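PDB 5YXT: reducing end xylose-releasing exo-oligoxylanase from Paenibacillus barengoltzii G22, which probably hydrolyses xylo-oligosaccharides from their reducing end, releasing xylose during xylan breakdown, as a member of glycoside hydrolase family 8. Local coordinates for residues E284-I289 / S329-G334; N15-Y20 / A339-F344; F132-L137 / A206-P211; E53-M58 / T94-Y99; V79-Q84 / A365-S370. All coordinates share one frame; numbering follows the deposited sequence.

Overall arrangement
All five contacts are packing within the mainly helical glycoside hydrolase family 8 fold, probably an (alpha/alpha)6 barrel. Contacts 1 and 2 are neighbours, their centres 13 Å apart, and meet where Ser-329 packs on Leu-16, Tyr-20 and Val-341. Contact 5, centred 16 Å from contact 2, is joined to it by a probable hydrogen bond from Leu-17 N to Leu-369 O, and it touches contact 1 through Leu-330 and Ala-368. Towards the other side of the chain, contact 3 borders contact 5 at Ala-135 and Val-79, and contact 4 at Phe-132 and Thr-94. Contacts 1 and 4 lie on opposite sides of the chain's centre, with their own centres 38 Å apart.

Contact 1 (E284-I289 / S329-G334); sequences EAVGKI and SLAADG
Val-286, on a regular turn of helix 281-294, faces Ala-331 and Ala-332 at the point where the opposing backbone leaves a short 3-10 turn and becomes extended at Ala-332 (phi -137°, psi 169°). The valine divides its two methyl groups between the two alanines. CG1, held anti to its own backbone nitrogen (chi1 165°), reaches Ala-332 CB at 3.9 Å, while CG2 lies 4.0 Å from Ala-331 CB. One branched side chain is thus set against two consecutive methyls that both point back at it, in a small, wholly apolar and buried contact. It joins helix 281-294 to the loop between helices 318-327 and 335-345, part of the helical framework of this family 8 glycosidase. The loop's turn is closed from within by Ala-332 N, which donates to Ser-329 O at 3.0 Å. Ser-329 OG hydrogen-bonds with Gln-290 NE2 of helix 281-294 and with Ala-337 O of helix 335-345. Leu-269 of helix 263-276 packs on Val-286, and Trp-273 of the same helix packs on Ala-331. Farther along the loop, Gly-334 occupies the N-cap position of helix 335-345, with backbone angles at which a CB would be jammed against the carbonyl oxygen of Asp-333.

Contact 2 (N15-Y20 / A339-F344); sequences NLLAEY and ACVDLF
Val-341 meets Leu-17 and Tyr-20, which are three residues apart on the short helix 16-20. Its CG1 methyl lies 3.6 Å from Leu-17 CD2, and its CG2 methyl comes equally near the Tyr-20 ring, 3.6 Å from CE2. The approach to the ring is oblique, on the CD2-CE2 side, and the CB of Val-341 also takes part, 3.8 Å from Tyr-20 CE2. The valine and tyrosine side chains cross at about a right angle. Leu-17 points its CB past the opposing helix, but the end of the side chain turns in and brings CD2 to the valine. The contact fastens a helix near the N-terminus to helix 335-345, more than 300 residues later, and so joins the N-terminal region to a late helix of the family 8 fold. In the second shell, Leu-16 CG sits 3.8 Å above one face of the Tyr-20 ring, offset toward its rim. The start of helix 16-20 is fixed by Asn-15 as N-cap: Ala-18 N donates to its OD1 at 3.1 Å, nearly straight at 165°, from above the carbonyl plane of the amide. Helix 355-369 backs the site, with Leu-366 against Leu-17. Next along helix 335-345, Asp-342 hydrogen-bonds through OD1 with Tyr-22 OH and through OD2 with His-4 ND1 of the second subunit.

Contact 3 (F132-L137 / A206-P211); sequences FALALL and ALWAYP
Leu-137 and Trp-208 face each other with similar first torsions: in each, CG stands anti to the carbonyl carbon and beside the backbone nitrogen (chi1 -75° for the leucine, -57° for the tryptophan). The leucine fork is thereby directed at the base of the indole side chain. Leu-137 CD2 lies 4.0 Å from Trp-208 CB, and CD1 lies 4.1 Å from Trp-208 CE3, near the plane of the ring system and at its edge. The two side chains cross at a slant, their alpha carbons 7.8 Å apart. Leu-134, one helical turn earlier, adds a looser touch. Its CB is not aimed at the tryptophan, but with CG anti to the backbone nitrogen (chi1 -164°) the end of the chain swings closer, and Leu-134 CD1 comes to 4.3 Å from Trp-208 CZ3, again at the edge of the indole. The benzene side of Trp-208 is therefore bordered by two leucines from one helix, while Leu-207 CD1 lies over one indole face, 4.2 Å above the plane and offset toward the rim. His-141, farther along helix 126-143, meets the indole edge-to-face. The contact thus joins the middle of helix 126-143 to the last turn of helix 199-208, whose helical backbone is left at Ala-209. Helix 152-165 packs alongside through Ala-156 on Leu-137, and helix 68-80 is also in touch, with Met-76 against Leu-134.

Contact 4 (E53-M58 / T94-Y99); sequences EDMGYM and TVTYMY
The Tyr-97 ring receives Met-55 at its edge: the methionine CE lies near the ring plane, 3.5 Å from CE1 and 4.0 Å from OH. The sulfur is set farther back, 5.3 Å from the ring centroid and 60° off the ring normal, an oblique position. Methionine and tyrosine side chains cross at about a right angle. The indole of Trp-93, one turn earlier on helix 84-98, also meets the tyrosine ring, with the planes inclined at about 55°. A bend at the last torsion of Met-55 (chi3 -41°) turns the methyl group to the ring while SD remains beside Thr-96, 3.7 Å from OG1. That approach is packing alone, for the hydroxyl is engaged by Trp-93 O and Lys-92 O in its own helix. The helix widens here into a pi-type turn, in which Thr-94 O accepts from both Met-98 N, at 2.9 Å, and Tyr-99 N, at 3.1 Å. On the strand side, Met-55 O hydrogen-bonds with Arg-89 NH2, a second tie between strand 55-60 and helix 84-98. Lying at the protein surface, the arrangement is a Met-aromatic contact that joins the start of strand 55-60, in the small antiparallel sheet, to the C-terminal part of helix 84-98.

Contact 5 (V79-Q84 / A365-S370); sequences VQYDRQ and ALLALS
Leu-367 meets Gln-80 and Tyr-81 as helix 68-80 runs out, and its two methyl groups do unequal work. The closer touch is on the buried side, where CD1 lies 4.1 Å from Gln-80 CB, the leucine and glutamine CB atoms each directed at the opposite segment. The glutamine chain then folds at chi2 (-62°), and its amide is held at both ends, OE1 by Trp-376 NE1 and NE2 by Arg-374 O, near the C-terminus. A buried polar group is thus satisfied beside an apolar contact. The other methyl, CD2, makes a looser approach, 4.5 Å from Tyr-81 CD1 at the ring edge and near its plane. Between them these touches link helix 68-80 to helix 355-369, an inter-helix packing of the family 8 fold whose centre lies about 13 Å from the centre of the chain. Helix 355-369 finishes just beyond Leu-367, where Ser-370 OG donates to Leu-366 O at 2.7 Å. Toward solvent, the chain turns at Asp-82, an exposed residue with phi of 67°, and Asp-82 OD1 hydrogen-bonds with Trp-143 NE1. The partly exposed Tyr-81 is held from directions other than the leucine: its ring stacks with Trp-35, and its CE2 lies 3.3 Å above the centre of the Arg-83 guanidinium plane. That same guanidinium forms a cation-pi contact with Trp-35.

Contact 1 (E284-I289 / S329-G334)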
# COMPACT_ATOMS: atom_id res chain seq x y z
N GLU C 284 -5.50 10.24 9.85
CA GLU C 284 -5.79 8.84 10.11
C GLU C 284 -7.21 8.48 9.69
O GLU C 284 -7.44 7.42 9.10
CB GLU C 284 -5.57 8.53 11.59
CG GLU C 284 -4.12 8.29 11.95
CD GLU C 284 -3.91 6.96 12.66
OE1 GLU C 284 -4.29 5.92 12.09
OE2 GLU C 284 -3.37 6.97 13.79
N ALA C 285 -8.18 9.37 9.97
CA ALA C 285 -9.56 9.08 9.60
C ALA C 285 -9.74 9.03 8.09
O ALA C 285 -10.43 8.14 7.57
CB ALA C 285 -10.50 10.12 10.22
N VAL C 286 -9.14 9.97 7.36
CA VAL C 286 -9.25 9.93 5.90
C VAL C 286 -8.56 8.68 5.37
O VAL C 286 -9.05 8.04 4.42
CB VAL C 286 -8.67 11.22 5.29
CG1 VAL C 286 -8.44 11.05 3.80
CG2 VAL C 286 -9.63 12.41 5.54
N GLY C 287 -7.44 8.31 5.98
CA GLY C 287 -6.80 7.05 5.62
C GLY C 287 -7.73 5.86 5.75
O GLY C 287 -7.72 4.96 4.90
N LYS C 288 -8.56 5.84 6.79
CA LYS C 288 -9.47 4.71 6.98
C LYS C 288 -10.58 4.70 5.94
O LYS C 288 -10.95 3.63 5.44
CB LYS C 288 -10.06 4.75 8.39
CG LYS C 288 -9.09 4.30 9.48
CD LYS C 288 -9.56 4.71 10.85
CE LYS C 288 -8.44 4.59 11.85
NZ LYS C 288 -8.99 4.66 13.22
N ILE C 289 -11.13 5.88 5.62
CA ILE C 289 -12.21 5.96 4.64
C ILE C 289 -11.70 5.55 3.26
O ILE C 289 -12.33 4.76 2.56
CB ILE C 289 -12.81 7.37 4.63
CG1 ILE C 289 -13.37 7.71 6.02
CG2 ILE C 289 -13.91 7.49 3.56
CD1 ILE C 289 -13.69 9.18 6.24
N SER C 329 -8.21 13.60 -0.08
CA SER C 329 -6.78 13.40 -0.28
C SER C 329 -5.94 14.60 0.15
O SER C 329 -4.72 14.47 0.31
CB SER C 329 -6.50 13.07 -1.75
OG SER C 329 -6.90 11.73 -2.05
N LEU C 330 -6.56 15.77 0.32
CA LEU C 330 -5.86 16.89 0.95
C LEU C 330 -5.35 16.54 2.34
O LEU C 330 -4.42 17.18 2.83
CB LEU C 330 -6.79 18.11 1.02
CG LEU C 330 -7.05 18.87 -0.29
CD1 LEU C 330 -8.03 19.99 -0.02
CD2 LEU C 330 -5.76 19.43 -0.89
N ALA C 331 -5.93 15.54 2.99
CA ALA C 331 -5.45 15.09 4.30
C ALA C 331 -4.80 13.70 4.25
O ALA C 331 -4.70 13.03 5.28
CB ALA C 331 -6.61 15.09 5.31
N ALA C 332 -4.36 13.25 3.07
CA ALA C 332 -3.84 11.90 2.93
C ALA C 332 -2.58 11.91 2.08
O ALA C 332 -2.24 12.90 1.43
CB ALA C 332 -4.89 10.97 2.31
N ASP C 333 -1.90 10.77 2.06
CA ASP C 333 -0.71 10.59 1.24
C ASP C 333 -0.54 9.11 0.97
O ASP C 333 -1.02 8.26 1.73
CB ASP C 333 0.53 11.16 1.92
CG ASP C 333 1.63 11.49 0.94
OD1 ASP C 333 1.38 12.32 0.04
OD2 ASP C 333 2.73 10.93 1.07
N GLY C 334 0.15 8.79 -0.12
CA GLY C 334 0.36 7.42 -0.50
C GLY C 334 -0.44 7.03 -1.72
O GLY C 334 -1.14 7.86 -2.33

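Contact 2 (N15-Y20 / A339-F344)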
# COMPACT_ATOMS: atom_id res chain seq x y z
N ASN C 15 -1.95 22.95 -4.90
CA ASN C 15 -2.64 22.49 -6.10
C ASN C 15 -2.34 21.00 -6.19
O ASN C 15 -1.37 20.58 -6.83
CB ASN C 15 -2.20 23.24 -7.36
CG ASN C 15 -2.94 22.78 -8.61
OD1 ASN C 15 -3.49 21.68 -8.66
ND2 ASN C 15 -2.94 23.63 -9.64
N LEU C 16 -3.19 20.20 -5.53
CA LEU C 16 -2.90 18.78 -5.37
C LEU C 16 -2.85 18.07 -6.72
O LEU C 16 -2.00 17.19 -6.92
CB LEU C 16 -3.94 18.13 -4.46
CG LEU C 16 -3.51 16.77 -3.92
CD1 LEU C 16 -2.16 16.88 -3.25
CD2 LEU C 16 -4.53 16.13 -2.96
N LEU C 17 -3.74 18.43 -7.65
CA LEU C 17 -3.72 17.78 -8.96
C LEU C 17 -2.38 18.00 -9.66
O LEU C 17 -1.80 17.07 -10.22
CB LEU C 17 -4.86 18.32 -9.83
CG LEU C 17 -6.26 17.88 -9.40
CD1 LEU C 17 -7.36 18.72 -10.03
CD2 LEU C 17 -6.45 16.42 -9.72
N ALA C 18 -1.86 19.23 -9.60
CA ALA C 18 -0.56 19.50 -10.21
C ALA C 18 0.55 18.77 -9.49
O ALA C 18 1.46 18.23 -10.13
CB ALA C 18 -0.30 21.01 -10.23
N GLU C 19 0.50 18.74 -8.15
CA GLU C 19 1.44 17.94 -7.38
C GLU C 19 1.46 16.51 -7.87
O GLU C 19 2.53 15.91 -8.04
CB GLU C 19 1.06 17.98 -5.90
CG GLU C 19 1.17 19.33 -5.23
CD GLU C 19 1.48 19.18 -3.75
OE1 GLU C 19 1.09 18.15 -3.17
OE2 GLU C 19 2.09 20.11 -3.17
N TYR C 20 0.27 15.96 -8.11
CA TYR C 20 0.09 14.57 -8.49
C TYR C 20 0.46 14.29 -9.93
O TYR C 20 0.51 13.12 -10.32
CB TYR C 20 -1.37 14.17 -8.25
CG TYR C 20 -1.71 13.80 -6.81
CD1 TYR C 20 -0.85 14.13 -5.76
CD2 TYR C 20 -2.89 13.14 -6.51
CE1 TYR C 20 -1.16 13.78 -4.45
CE2 TYR C 20 -3.22 12.79 -5.20
CZ TYR C 20 -2.36 13.11 -4.18
OH TYR C 20 -2.71 12.76 -2.90
N ALA C 339 -4.92 7.24 -5.92
CA ALA C 339 -5.93 6.49 -6.66
C ALA C 339 -7.31 7.13 -6.55
O ALA C 339 -8.03 7.23 -7.55
CB ALA C 339 -5.96 5.04 -6.17
N CYS C 340 -7.69 7.59 -5.35
CA CYS C 340 -8.96 8.29 -5.20
C CYS C 340 -9.03 9.51 -6.12
O CYS C 340 -10.08 9.79 -6.71
CB CYS C 340 -9.18 8.70 -3.75
SG CYS C 340 -9.65 7.32 -2.64
N VAL C 341 -7.92 10.22 -6.26
CA VAL C 341 -7.91 11.42 -7.09
C VAL C 341 -7.96 11.04 -8.57
O VAL C 341 -8.65 11.71 -9.36
CB VAL C 341 -6.68 12.29 -6.76
CG1 VAL C 341 -6.52 13.42 -7.75
CG2 VAL C 341 -6.82 12.85 -5.36
N ASP C 342 -7.26 9.97 -8.97
CA ASP C 342 -7.29 9.56 -10.38
C ASP C 342 -8.67 9.07 -10.80
O ASP C 342 -9.10 9.32 -11.93
CB ASP C 342 -6.27 8.46 -10.67
CG ASP C 342 -6.01 8.31 -12.15
OD1 ASP C 342 -5.52 9.30 -12.75
OD2 ASP C 342 -6.32 7.24 -12.74
N LEU C 343 -9.36 8.34 -9.93
CA LEU C 343 -10.73 7.97 -10.24
C LEU C 343 -11.58 9.22 -10.47
O LEU C 343 -12.29 9.33 -11.47
CB LEU C 343 -11.31 7.11 -9.12
CG LEU C 343 -12.78 6.68 -9.24
CD1 LEU C 343 -12.98 5.72 -10.38
CD2 LEU C 343 -13.20 6.05 -7.90
N PHE C 344 -11.48 10.19 -9.57
CA PHE C 344 -12.25 11.42 -9.73
C PHE C 344 -11.87 12.16 -11.00
O PHE C 344 -12.74 12.66 -11.73
CB PHE C 344 -12.05 12.32 -8.51
CG PHE C 344 -12.59 13.71 -8.70
CD1 PHE C 344 -13.96 13.93 -8.79
CD2 PHE C 344 -11.72 14.79 -8.78
CE1 PHE C 344 -14.46 15.23 -8.98
CE2 PHE C 344 -12.21 16.09 -8.96
CZ PHE C 344 -13.58 16.31 -9.06

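Contact 3 (F132-L137 / A206-P211)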
# COMPACT_ATOMS: atom_id res chain seq x y z
N PHE C 132 -24.04 29.93 4.02
CA PHE C 132 -24.45 31.30 3.69
C PHE C 132 -23.51 32.29 4.37
O PHE C 132 -23.02 33.24 3.75
CB PHE C 132 -25.89 31.56 4.15
CG PHE C 132 -26.97 31.04 3.23
CD1 PHE C 132 -26.87 31.18 1.85
CD2 PHE C 132 -28.11 30.44 3.75
CE1 PHE C 132 -27.88 30.71 1.02
CE2 PHE C 132 -29.12 29.96 2.92
CZ PHE C 132 -29.00 30.09 1.56
N ALA C 133 -23.25 32.06 5.66
CA ALA C 133 -22.48 33.01 6.46
C ALA C 133 -21.06 33.13 5.94
O ALA C 133 -20.56 34.23 5.73
CB ALA C 133 -22.50 32.58 7.93
N LEU C 134 -20.38 31.99 5.71
CA LEU C 134 -19.00 32.07 5.24
C LEU C 134 -18.92 32.61 3.81
O LEU C 134 -18.01 33.39 3.49
CB LEU C 134 -18.29 30.72 5.35
CG LEU C 134 -16.76 30.82 5.24
CD1 LEU C 134 -16.19 31.76 6.32
CD2 LEU C 134 -16.03 29.46 5.28
N ALA C 135 -19.83 32.18 2.93
CA ALA C 135 -19.84 32.71 1.57
C ALA C 135 -20.02 34.22 1.56
O ALA C 135 -19.32 34.93 0.83
CB ALA C 135 -20.94 32.04 0.74
N LEU C 136 -20.94 34.73 2.38
CA LEU C 136 -21.18 36.17 2.48
C LEU C 136 -19.96 36.91 3.01
O LEU C 136 -19.63 38.01 2.54
CB LEU C 136 -22.39 36.43 3.36
CG LEU C 136 -23.76 36.13 2.72
CD1 LEU C 136 -24.84 35.96 3.78
CD2 LEU C 136 -24.15 37.20 1.67
N LEU C 137 -19.28 36.34 4.02
CA LEU C 137 -18.06 36.97 4.53
C LEU C 137 -16.98 37.00 3.46
O LEU C 137 -16.30 38.02 3.28
CB LEU C 137 -17.57 36.23 5.78
CG LEU C 137 -18.39 36.50 7.05
CD1 LEU C 137 -18.11 35.45 8.10
CD2 LEU C 137 -18.08 37.90 7.59
N ALA C 206 -14.76 32.78 14.35
CA ALA C 206 -14.07 33.28 15.54
C ALA C 206 -13.20 34.50 15.26
O ALA C 206 -12.72 35.12 16.22
CB ALA C 206 -13.21 32.17 16.15
N LEU C 207 -12.95 34.82 14.00
CA LEU C 207 -12.28 36.06 13.63
C LEU C 207 -13.22 37.14 13.13
O LEU C 207 -12.90 38.32 13.27
CB LEU C 207 -11.24 35.81 12.52
CG LEU C 207 -10.30 34.62 12.66
CD1 LEU C 207 -9.78 34.28 11.26
CD2 LEU C 207 -9.16 34.93 13.62
N TRP C 208 -14.37 36.79 12.54
CA TRP C 208 -15.16 37.75 11.78
C TRP C 208 -16.61 37.89 12.22
O TRP C 208 -17.31 38.76 11.68
CB TRP C 208 -15.14 37.39 10.29
CG TRP C 208 -13.78 37.32 9.70
CD1 TRP C 208 -12.69 38.07 10.04
CD2 TRP C 208 -13.35 36.46 8.65
NE1 TRP C 208 -11.61 37.72 9.28
CE2 TRP C 208 -11.99 36.73 8.41
CE3 TRP C 208 -13.99 35.48 7.88
CZ2 TRP C 208 -11.25 36.06 7.44
CZ3 TRP C 208 -13.26 34.81 6.91
CH2 TRP C 208 -11.91 35.10 6.70
N ALA C 209 -17.08 37.09 13.17
CA ALA C 209 -18.41 37.33 13.71
C ALA C 209 -18.40 38.61 14.55
O ALA C 209 -17.35 39.23 14.76
CB ALA C 209 -18.87 36.14 14.55
N TYR C 210 -19.57 39.01 15.04
CA TYR C 210 -19.62 40.07 16.04
C TYR C 210 -18.68 39.72 17.20
O TYR C 210 -18.64 38.55 17.62
CB TYR C 210 -21.05 40.26 16.56
CG TYR C 210 -21.93 40.99 15.59
CD1 TYR C 210 -21.53 42.20 15.04
CD2 TYR C 210 -23.16 40.48 15.21
CE1 TYR C 210 -22.33 42.88 14.14
CE2 TYR C 210 -23.97 41.15 14.32
CZ TYR C 210 -23.55 42.35 13.79
OH TYR C 210 -24.35 43.02 12.89
N PRO C 211 -17.92 40.68 17.72
CA PRO C 211 -16.84 40.35 18.67
C PRO C 211 -17.28 39.52 19.86
O PRO C 211 -16.52 38.63 20.28
CB PRO C 211 -16.35 41.74 19.11
CG PRO C 211 -16.60 42.60 17.90
CD PRO C 211 -17.90 42.11 17.33

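Contact 4 (E53-M58 / T94-Y99)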
# COMPACT_ATOMS: atom_id res chain seq x y z
N GLU C 53 -33.97 39.32 -14.28
CA GLU C 53 -32.73 40.02 -14.54
C GLU C 53 -31.85 40.17 -13.30
O GLU C 53 -30.74 40.68 -13.40
CB GLU C 53 -33.01 41.40 -15.14
CG GLU C 53 -33.26 41.33 -16.63
CD GLU C 53 -32.22 42.06 -17.44
OE1 GLU C 53 -31.32 42.69 -16.83
OE2 GLU C 53 -32.28 41.99 -18.69
N ASP C 54 -32.32 39.72 -12.13
CA ASP C 54 -31.51 39.90 -10.94
C ASP C 54 -31.59 38.72 -9.97
O ASP C 54 -31.18 38.87 -8.81
CB ASP C 54 -31.91 41.18 -10.20
CG ASP C 54 -33.39 41.23 -9.89
OD1 ASP C 54 -34.12 40.32 -10.32
OD2 ASP C 54 -33.81 42.20 -9.23
N MET C 55 -32.09 37.56 -10.40
CA MET C 55 -32.22 36.41 -9.52
C MET C 55 -31.83 35.13 -10.26
O MET C 55 -31.60 35.11 -11.47
CB MET C 55 -33.65 36.27 -8.96
CG MET C 55 -34.14 37.46 -8.14
SD MET C 55 -35.56 37.15 -7.08
CE MET C 55 -36.56 36.11 -8.16
N GLY C 56 -31.76 34.05 -9.50
CA GLY C 56 -31.41 32.75 -10.04
C GLY C 56 -31.40 31.78 -8.88
O GLY C 56 -31.32 32.17 -7.71
N TYR C 57 -31.52 30.50 -9.21
CA TYR C 57 -31.59 29.50 -8.16
C TYR C 57 -30.83 28.25 -8.57
O TYR C 57 -30.54 28.01 -9.75
CB TYR C 57 -33.05 29.16 -7.80
CG TYR C 57 -33.91 28.75 -8.97
CD1 TYR C 57 -33.95 27.43 -9.40
CD2 TYR C 57 -34.68 29.69 -9.67
CE1 TYR C 57 -34.73 27.05 -10.48
CE2 TYR C 57 -35.47 29.32 -10.75
CZ TYR C 57 -35.48 28.00 -11.15
OH TYR C 57 -36.25 27.62 -12.22
N MET C 58 -30.48 27.46 -7.55
CA MET C 58 -29.92 26.13 -7.72
C MET C 58 -31.06 25.14 -7.51
O MET C 58 -31.74 25.17 -6.48
CB MET C 58 -28.81 25.86 -6.70
CG MET C 58 -27.81 26.98 -6.61
SD MET C 58 -26.59 26.82 -7.92
CE MET C 58 -25.79 25.30 -7.42
N THR C 94 -32.74 34.07 -2.54
CA THR C 94 -32.76 33.53 -1.19
C THR C 94 -33.44 34.48 -0.23
O THR C 94 -34.33 34.08 0.54
CB THR C 94 -31.32 33.22 -0.75
OG1 THR C 94 -30.78 32.21 -1.62
CG2 THR C 94 -31.28 32.73 0.69
N VAL C 95 -33.07 35.76 -0.27
CA VAL C 95 -33.66 36.72 0.65
C VAL C 95 -35.14 36.94 0.34
O VAL C 95 -35.97 37.10 1.24
CB VAL C 95 -32.87 38.04 0.61
CG1 VAL C 95 -33.54 39.10 1.50
CG2 VAL C 95 -31.43 37.78 1.06
N THR C 96 -35.50 36.91 -0.95
CA THR C 96 -36.86 37.30 -1.31
C THR C 96 -37.88 36.21 -0.98
O THR C 96 -39.01 36.52 -0.60
CB THR C 96 -36.95 37.65 -2.79
OG1 THR C 96 -36.65 36.50 -3.58
CG2 THR C 96 -35.99 38.75 -3.14
N TYR C 97 -37.49 34.94 -1.08
CA TYR C 97 -38.43 33.84 -0.95
C TYR C 97 -38.15 32.93 0.24
O TYR C 97 -39.08 32.28 0.72
CB TYR C 97 -38.42 32.99 -2.22
CG TYR C 97 -38.92 33.70 -3.45
CD1 TYR C 97 -38.10 33.89 -4.55
CD2 TYR C 97 -40.23 34.16 -3.53
CE1 TYR C 97 -38.56 34.54 -5.69
CE2 TYR C 97 -40.70 34.81 -4.66
CZ TYR C 97 -39.86 35.00 -5.73
OH TYR C 97 -40.30 35.63 -6.87
N MET C 98 -36.91 32.84 0.71
CA MET C 98 -36.54 31.88 1.73
C MET C 98 -36.35 32.49 3.12
O MET C 98 -36.56 31.79 4.12
CB MET C 98 -35.27 31.14 1.32
CG MET C 98 -35.49 30.23 0.12
SD MET C 98 -34.02 29.32 -0.35
CE MET C 98 -33.26 30.35 -1.51
N TYR C 99 -35.94 33.75 3.20
CA TYR C 99 -35.74 34.37 4.50
C TYR C 99 -37.07 34.48 5.25
O TYR C 99 -38.06 34.97 4.70
CB TYR C 99 -35.11 35.76 4.34
CG TYR C 99 -34.83 36.44 5.66
CD1 TYR C 99 -33.81 35.98 6.49
CD2 TYR C 99 -35.57 37.54 6.07
CE1 TYR C 99 -33.54 36.59 7.69
CE2 TYR C 99 -35.30 38.16 7.28
CZ TYR C 99 -34.29 37.68 8.08
OH TYR C 99 -34.02 38.30 9.29

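Contact 5 (V79-Q84 / A365-S370)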
# COMPACT_ATOMS: atom_id res chain seq x y z
N VAL C 79 -18.41 32.61 -5.20
CA VAL C 79 -17.39 33.49 -4.64
C VAL C 79 -16.00 32.87 -4.80
O VAL C 79 -15.01 33.59 -5.00
CB VAL C 79 -17.72 33.85 -3.18
CG1 VAL C 79 -17.77 32.61 -2.30
CG2 VAL C 79 -16.73 34.92 -2.62
N GLN C 80 -15.87 31.54 -4.75
CA GLN C 80 -14.56 30.94 -4.99
C GLN C 80 -14.13 31.12 -6.44
O GLN C 80 -12.95 31.36 -6.72
CB GLN C 80 -14.59 29.46 -4.62
CG GLN C 80 -14.73 29.19 -3.12
CD GLN C 80 -13.58 29.74 -2.31
OE1 GLN C 80 -12.50 29.96 -2.83
NE2 GLN C 80 -13.82 29.96 -1.02
N TYR C 81 -15.07 31.03 -7.37
CA TYR C 81 -14.79 31.15 -8.80
C TYR C 81 -14.87 32.59 -9.31
O TYR C 81 -14.66 32.82 -10.50
CB TYR C 81 -15.76 30.26 -9.59
CG TYR C 81 -15.24 29.88 -10.96
CD1 TYR C 81 -14.17 29.02 -11.11
CD2 TYR C 81 -15.83 30.40 -12.10
CE1 TYR C 81 -13.70 28.68 -12.37
CE2 TYR C 81 -15.38 30.06 -13.36
CZ TYR C 81 -14.32 29.21 -13.49
OH TYR C 81 -13.88 28.89 -14.75
N ASP C 82 -15.18 33.56 -8.44
CA ASP C 82 -15.15 34.99 -8.78
C ASP C 82 -16.21 35.36 -9.82
O ASP C 82 -15.92 35.96 -10.85
CB ASP C 82 -13.76 35.42 -9.27
CG ASP C 82 -13.52 36.90 -9.12
OD1 ASP C 82 -14.40 37.59 -8.57
OD2 ASP C 82 -12.45 37.37 -9.56
N ARG C 83 -17.46 35.00 -9.53
CA ARG C 83 -18.59 35.46 -10.35
C ARG C 83 -19.64 36.06 -9.44
O ARG C 83 -20.56 35.39 -8.95
CB ARG C 83 -19.15 34.33 -11.21
CG ARG C 83 -18.39 34.24 -12.54
CD ARG C 83 -18.06 32.81 -12.85
NE ARG C 83 -17.62 32.53 -14.23
CZ ARG C 83 -16.43 32.87 -14.75
NH1 ARG C 83 -15.51 33.49 -14.01
NH2 ARG C 83 -16.16 32.55 -16.02
N GLN C 84 -19.51 37.38 -9.23
CA GLN C 84 -20.42 38.10 -8.35
C GLN C 84 -21.83 38.13 -8.90
O GLN C 84 -22.80 38.14 -8.13
CB GLN C 84 -19.90 39.52 -8.12
CG GLN C 84 -20.65 40.25 -7.02
CD GLN C 84 -20.00 41.58 -6.68
OE1 GLN C 84 -20.33 42.21 -5.67
NE2 GLN C 84 -19.08 42.01 -7.52
N ALA C 365 -14.92 19.48 -4.91
CA ALA C 365 -13.70 18.69 -4.94
C ALA C 365 -12.70 19.26 -5.94
O ALA C 365 -11.51 19.38 -5.65
CB ALA C 365 -14.01 17.23 -5.27
N LEU C 366 -13.18 19.62 -7.14
CA LEU C 366 -12.29 20.14 -8.17
C LEU C 366 -11.69 21.48 -7.75
O LEU C 366 -10.50 21.73 -7.98
CB LEU C 366 -13.05 20.28 -9.49
CG LEU C 366 -12.26 20.65 -10.75
CD1 LEU C 366 -10.99 19.80 -10.85
CD2 LEU C 366 -13.16 20.50 -11.99
N LEU C 367 -12.50 22.36 -7.15
CA LEU C 367 -11.96 23.60 -6.60
C LEU C 367 -10.90 23.33 -5.55
O LEU C 367 -9.83 23.95 -5.55
CB LEU C 367 -13.09 24.45 -6.01
CG LEU C 367 -13.98 25.19 -7.00
CD1 LEU C 367 -15.18 25.74 -6.26
CD2 LEU C 367 -13.19 26.33 -7.67
N ALA C 368 -11.19 22.42 -4.61
CA ALA C 368 -10.26 22.17 -3.52
C ALA C 368 -8.99 21.50 -4.04
O ALA C 368 -7.88 21.87 -3.62
CB ALA C 368 -10.91 21.31 -2.44
N LEU C 369 -9.12 20.55 -4.97
CA LEU C 369 -7.96 19.80 -5.43
C LEU C 369 -7.10 20.58 -6.41
O LEU C 369 -5.98 20.15 -6.70
CB LEU C 369 -8.40 18.49 -6.09
CG LEU C 369 -8.98 17.45 -5.13
CD1 LEU C 369 -9.66 16.32 -5.90
CD2 LEU C 369 -7.89 16.91 -4.20
N SER C 370 -7.60 21.69 -6.94
CA SER C 370 -6.83 22.54 -7.83
C SER C 370 -6.23 23.74 -7.11
O SER C 370 -5.59 24.57 -7.76
CB SER C 370 -7.70 23.00 -9.01
OG SER C 370 -8.82 23.78 -8.59